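Local coordinates for putative isochorismatase (Burkholderia xenovorans, PDB 3OQP), which is a putative isochorismatase-family hydrolase, probably cleaving a small substrate with the cysteine-based catalytic machinery of that family, at residues S93-T96 / L100-W103; S125-A130 / L135-L140. All blocks are in the same frame, centred on the assembly; numbering follows the deposited sequence.

Contact 1: residues S93-T96 / L100-W103; sequences SAFT and LAGW
Leu100 drops one methyl onto the ring of Phe95. Its CD2 sits 3.7 Å from the centroid of the Phe95 ring and only 7° off the ring normal, a well-centred CH-pi contact over one face. Leu100 CG is carried anti to the backbone N (chi1 -180°), a setting that extends the branch from the helix towards the loop. The same CD2 also meets Ala94, lying 3.9 Å from Ala94 CB, so one methyl is shared by the ring and by Ala94, whose lone CB lets the leucine lie close to the loop backbone. At the ring's CD1 corner Ala101 comes in, its CB 4.0 Å from Phe95 CD1. The backbones are joined through a water, which donates to Phe95 O at 2.8 Å and accepts from Ala101 N at 3.0 Å, giving that first-turn amide a partner. On the loop side Ser93 OG accepts from Phe95 N at 3.0 Å, and this ST turn fixes the backbone from which the ring springs. The ring also touches Thr126 and Ala130 of helix 124-132, while Leu100 also touches Val52. Here a loop after a parallel strand packs against the first turn of the following helix, as in the crossover connections of the isochorismatase alpha/beta fold.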
# COMPACT_ATOMS: atom_id res chain seq x y z
N SER A 93 -6.31 -7.22 3.81
CA SER A 93 -5.19 -7.96 4.37
C SER A 93 -5.61 -9.36 4.88
O SER A 93 -6.60 -9.54 5.57
CB SER A 93 -4.61 -7.24 5.57
OG SER A 93 -3.63 -8.06 6.19
N ALA A 94 -4.82 -10.37 4.51
CA ALA A 94 -4.98 -11.75 4.93
C ALA A 94 -4.55 -11.96 6.38
O ALA A 94 -4.87 -13.00 6.95
CB ALA A 94 -4.20 -12.68 4.03
N PHE A 95 -3.96 -10.95 7.03
CA PHE A 95 -3.57 -11.08 8.43
C PHE A 95 -4.61 -10.66 9.44
O PHE A 95 -4.66 -11.25 10.50
CB PHE A 95 -2.31 -10.22 8.68
CG PHE A 95 -1.01 -10.81 8.14
CD1 PHE A 95 -0.33 -11.76 8.86
CD2 PHE A 95 -0.51 -10.42 6.93
CE1 PHE A 95 0.85 -12.30 8.40
CE2 PHE A 95 0.70 -10.97 6.43
CZ PHE A 95 1.38 -11.88 7.16
N THR A 96 -5.33 -9.59 9.15
CA THR A 96 -6.17 -8.98 10.19
C THR A 96 -7.24 -9.87 10.74
O THR A 96 -8.14 -10.27 10.06
CB THR A 96 -6.80 -7.67 9.72
OG1 THR A 96 -5.77 -6.83 9.19
CG2 THR A 96 -7.63 -6.95 10.80
N LEU A 100 -3.17 -16.29 10.38
CA LEU A 100 -2.05 -16.38 9.46
C LEU A 100 -0.71 -16.15 10.15
O LEU A 100 0.19 -16.96 10.01
CB LEU A 100 -2.23 -15.38 8.29
CG LEU A 100 -1.12 -15.37 7.23
CD1 LEU A 100 -0.96 -16.79 6.63
CD2 LEU A 100 -1.43 -14.34 6.18
N ALA A 101 -0.57 -15.07 10.92
CA ALA A 101 0.69 -14.75 11.54
C ALA A 101 1.15 -15.90 12.44
O ALA A 101 2.31 -16.28 12.44
CB ALA A 101 0.59 -13.46 12.36
N GLY A 102 0.25 -16.42 13.26
CA GLY A 102 0.59 -17.54 14.15
C GLY A 102 0.98 -18.81 13.39
O GLY A 102 1.91 -19.51 13.74
N TRP A 103 0.28 -19.07 12.29
CA TRP A 103 0.51 -20.29 11.55
C TRP A 103 1.89 -20.25 10.94
O TRP A 103 2.65 -21.23 10.95
CB TRP A 103 -0.60 -20.53 10.50
CG TRP A 103 -0.53 -21.87 9.84
CD1 TRP A 103 -1.18 -23.00 10.25
CD2 TRP A 103 0.18 -22.21 8.65
NE1 TRP A 103 -0.88 -24.04 9.42
CE2 TRP A 103 -0.03 -23.60 8.44
CE3 TRP A 103 1.06 -21.53 7.82
CZ2 TRP A 103 0.54 -24.28 7.39
CZ3 TRP A 103 1.62 -22.23 6.75
CH2 TRP A 103 1.33 -23.57 6.55
O HOH W 1 -2.70 -13.04 11.49

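Contact 2: residues S125-A130 / L135-L140; sequences STINHA and LAVEFL
Ala130 O is gripped twice at the point where helix 124-132 nears its end: Leu135 N donates to it across the contact at 3.1 Å, and the hydroxyl of Ser133 also bonds to it. The bond from Leu135 N is somewhat bent, with an N-H...O angle of 152°, and the donor stands 33° out of the carbonyl plane. It fastens the turn between helix 124-132 and strand 136-140, the second half of a beta-alpha-beta crossover that starts from strand 111-115 in the parallel sheet. The short helix and strand axes run nearly antiparallel, at 158° and 8.6 Å apart, and apolar side chains fill the interval. Ala130 is small enough to let the backbones close in at this end; its CB meets Val137 CG2 at 3.7 Å and, on another flank, Leu135 CD1 at 4.0 Å. Val137 uses both branches: CG2 takes the alanine, whereas CG1, anti to the backbone N, reaches Ile127 CG1 at 3.7 Å. The beta-branched valine thus suits a strand and also spans two helix positions one turn apart. Glu138, on the other face of the strand, turns away from the helix, and its carboxylate is met by Arg7 in a salt bridge and by Thr113 in a hydrogen bond. Ile127 also packs on Leu169 and Phe173 of helix 158-173, and the ring of His129 meets those of His129 and His132 of the second subunit. Further along the strand, the long arm of Ile127 crosses the Phe139 side chain at about a right angle, its terminal CD1 coming obliquely to Phe139 CD1 at 3.9 Å.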
# COMPACT_ATOMS: atom_id res chain seq x y z
N SER A 125 -1.91 -4.84 0.81
CA SER A 125 -2.30 -4.78 2.21
C SER A 125 -1.63 -5.86 3.03
O SER A 125 -1.12 -5.62 4.14
CB SER A 125 -3.82 -4.85 2.31
OG SER A 125 -4.45 -3.69 1.79
N THR A 126 -1.64 -7.07 2.50
CA THR A 126 -1.07 -8.21 3.15
C THR A 126 0.44 -8.00 3.31
O THR A 126 1.01 -8.25 4.42
CB THR A 126 -1.37 -9.50 2.38
OG1 THR A 126 -2.80 -9.69 2.35
CG2 THR A 126 -0.73 -10.72 2.99
N ILE A 127 1.11 -7.51 2.26
CA ILE A 127 2.53 -7.21 2.32
C ILE A 127 2.85 -6.13 3.36
O ILE A 127 3.83 -6.26 4.12
CB ILE A 127 3.01 -6.77 0.93
CG1 ILE A 127 2.94 -8.00 0.01
CG2 ILE A 127 4.41 -6.15 0.99
CD1 ILE A 127 3.18 -7.64 -1.49
N ASN A 128 2.04 -5.08 3.44
CA ASN A 128 2.28 -3.99 4.38
C ASN A 128 2.29 -4.53 5.81
O ASN A 128 3.20 -4.22 6.60
CB ASN A 128 1.20 -2.90 4.27
CG ASN A 128 1.45 -1.73 5.25
OD1 ASN A 128 2.49 -1.17 5.15
ND2 ASN A 128 0.51 -1.40 6.20
N HIS A 129 1.32 -5.39 6.13
CA HIS A 129 1.27 -5.99 7.45
C HIS A 129 2.50 -6.87 7.67
O HIS A 129 3.13 -6.82 8.73
CB HIS A 129 -0.03 -6.78 7.63
CG HIS A 129 -1.19 -5.94 8.04
ND1 HIS A 129 -2.48 -6.19 7.62
CD2 HIS A 129 -1.27 -4.92 8.93
CE1 HIS A 129 -3.29 -5.31 8.19
NE2 HIS A 129 -2.59 -4.55 9.00
N ALA A 130 2.80 -7.72 6.70
CA ALA A 130 3.97 -8.61 6.83
C ALA A 130 5.26 -7.88 7.12
O ALA A 130 5.99 -8.25 8.05
CB ALA A 130 4.14 -9.51 5.58
N LEU A 135 8.56 -9.74 8.82
CA LEU A 135 8.79 -10.76 7.78
C LEU A 135 9.45 -10.11 6.58
O LEU A 135 9.15 -8.96 6.24
CB LEU A 135 7.46 -11.37 7.34
CG LEU A 135 6.74 -12.27 8.32
CD1 LEU A 135 5.33 -12.57 7.82
CD2 LEU A 135 7.59 -13.55 8.38
N ALA A 136 10.35 -10.86 5.92
CA ALA A 136 10.77 -10.51 4.57
C ALA A 136 9.65 -10.89 3.64
O ALA A 136 8.90 -11.84 3.95
CB ALA A 136 12.04 -11.25 4.24
N VAL A 137 9.50 -10.19 2.53
CA VAL A 137 8.41 -10.44 1.61
C VAL A 137 8.98 -10.53 0.20
O VAL A 137 9.94 -9.80 -0.16
CB VAL A 137 7.37 -9.32 1.64
CG1 VAL A 137 6.25 -9.57 0.57
CG2 VAL A 137 6.76 -9.21 3.03
N GLU A 138 8.45 -11.44 -0.60
CA GLU A 138 8.72 -11.55 -2.02
C GLU A 138 7.39 -11.37 -2.75
O GLU A 138 6.31 -11.75 -2.25
CB GLU A 138 9.33 -12.92 -2.33
CG GLU A 138 10.67 -13.11 -1.61
CD GLU A 138 11.24 -14.49 -1.68
OE1 GLU A 138 10.47 -15.47 -1.74
OE2 GLU A 138 12.49 -14.59 -1.62
N PHE A 139 7.45 -10.78 -3.95
CA PHE A 139 6.24 -10.51 -4.77
C PHE A 139 6.53 -10.97 -6.18
O PHE A 139 7.52 -10.49 -6.79
CB PHE A 139 5.93 -9.01 -4.74
CG PHE A 139 4.78 -8.58 -5.60
CD1 PHE A 139 3.48 -8.74 -5.20
CD2 PHE A 139 5.02 -7.97 -6.82
CE1 PHE A 139 2.48 -8.30 -6.01
CE2 PHE A 139 3.92 -7.54 -7.61
CZ PHE A 139 2.69 -7.74 -7.21
N LEU A 140 5.73 -11.92 -6.68
CA LEU A 140 5.92 -12.48 -7.99
C LEU A 140 5.12 -11.65 -9.01
O LEU A 140 3.88 -11.77 -9.10
CB LEU A 140 5.58 -13.97 -8.03
CG LEU A 140 6.36 -14.78 -6.99
CD1 LEU A 140 6.15 -16.29 -7.19
CD2 LEU A 140 7.85 -14.40 -6.89

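From the N terminus, contact 1 comes first, closing a three-residue loop between 93-96 and helix 100-105, after strand 85-89 at one border of the parallel sheet. The chain then passes through strand 111-115 to helix 124-132, where contact 2 closes the short turn to strand 136-140. The two are in series, neither nested nor crossed, with centres about 11 Å apart. Even so they join directly: Ser93 OG probably bonds to His129 ND1 at 2.6 Å, and Ala94 N to Thr126 OG1 at 3.0 Å. The loop is thereby tied to the helix, and both contacts reach His132 of the second subunit, placing this junction at the dimer interface.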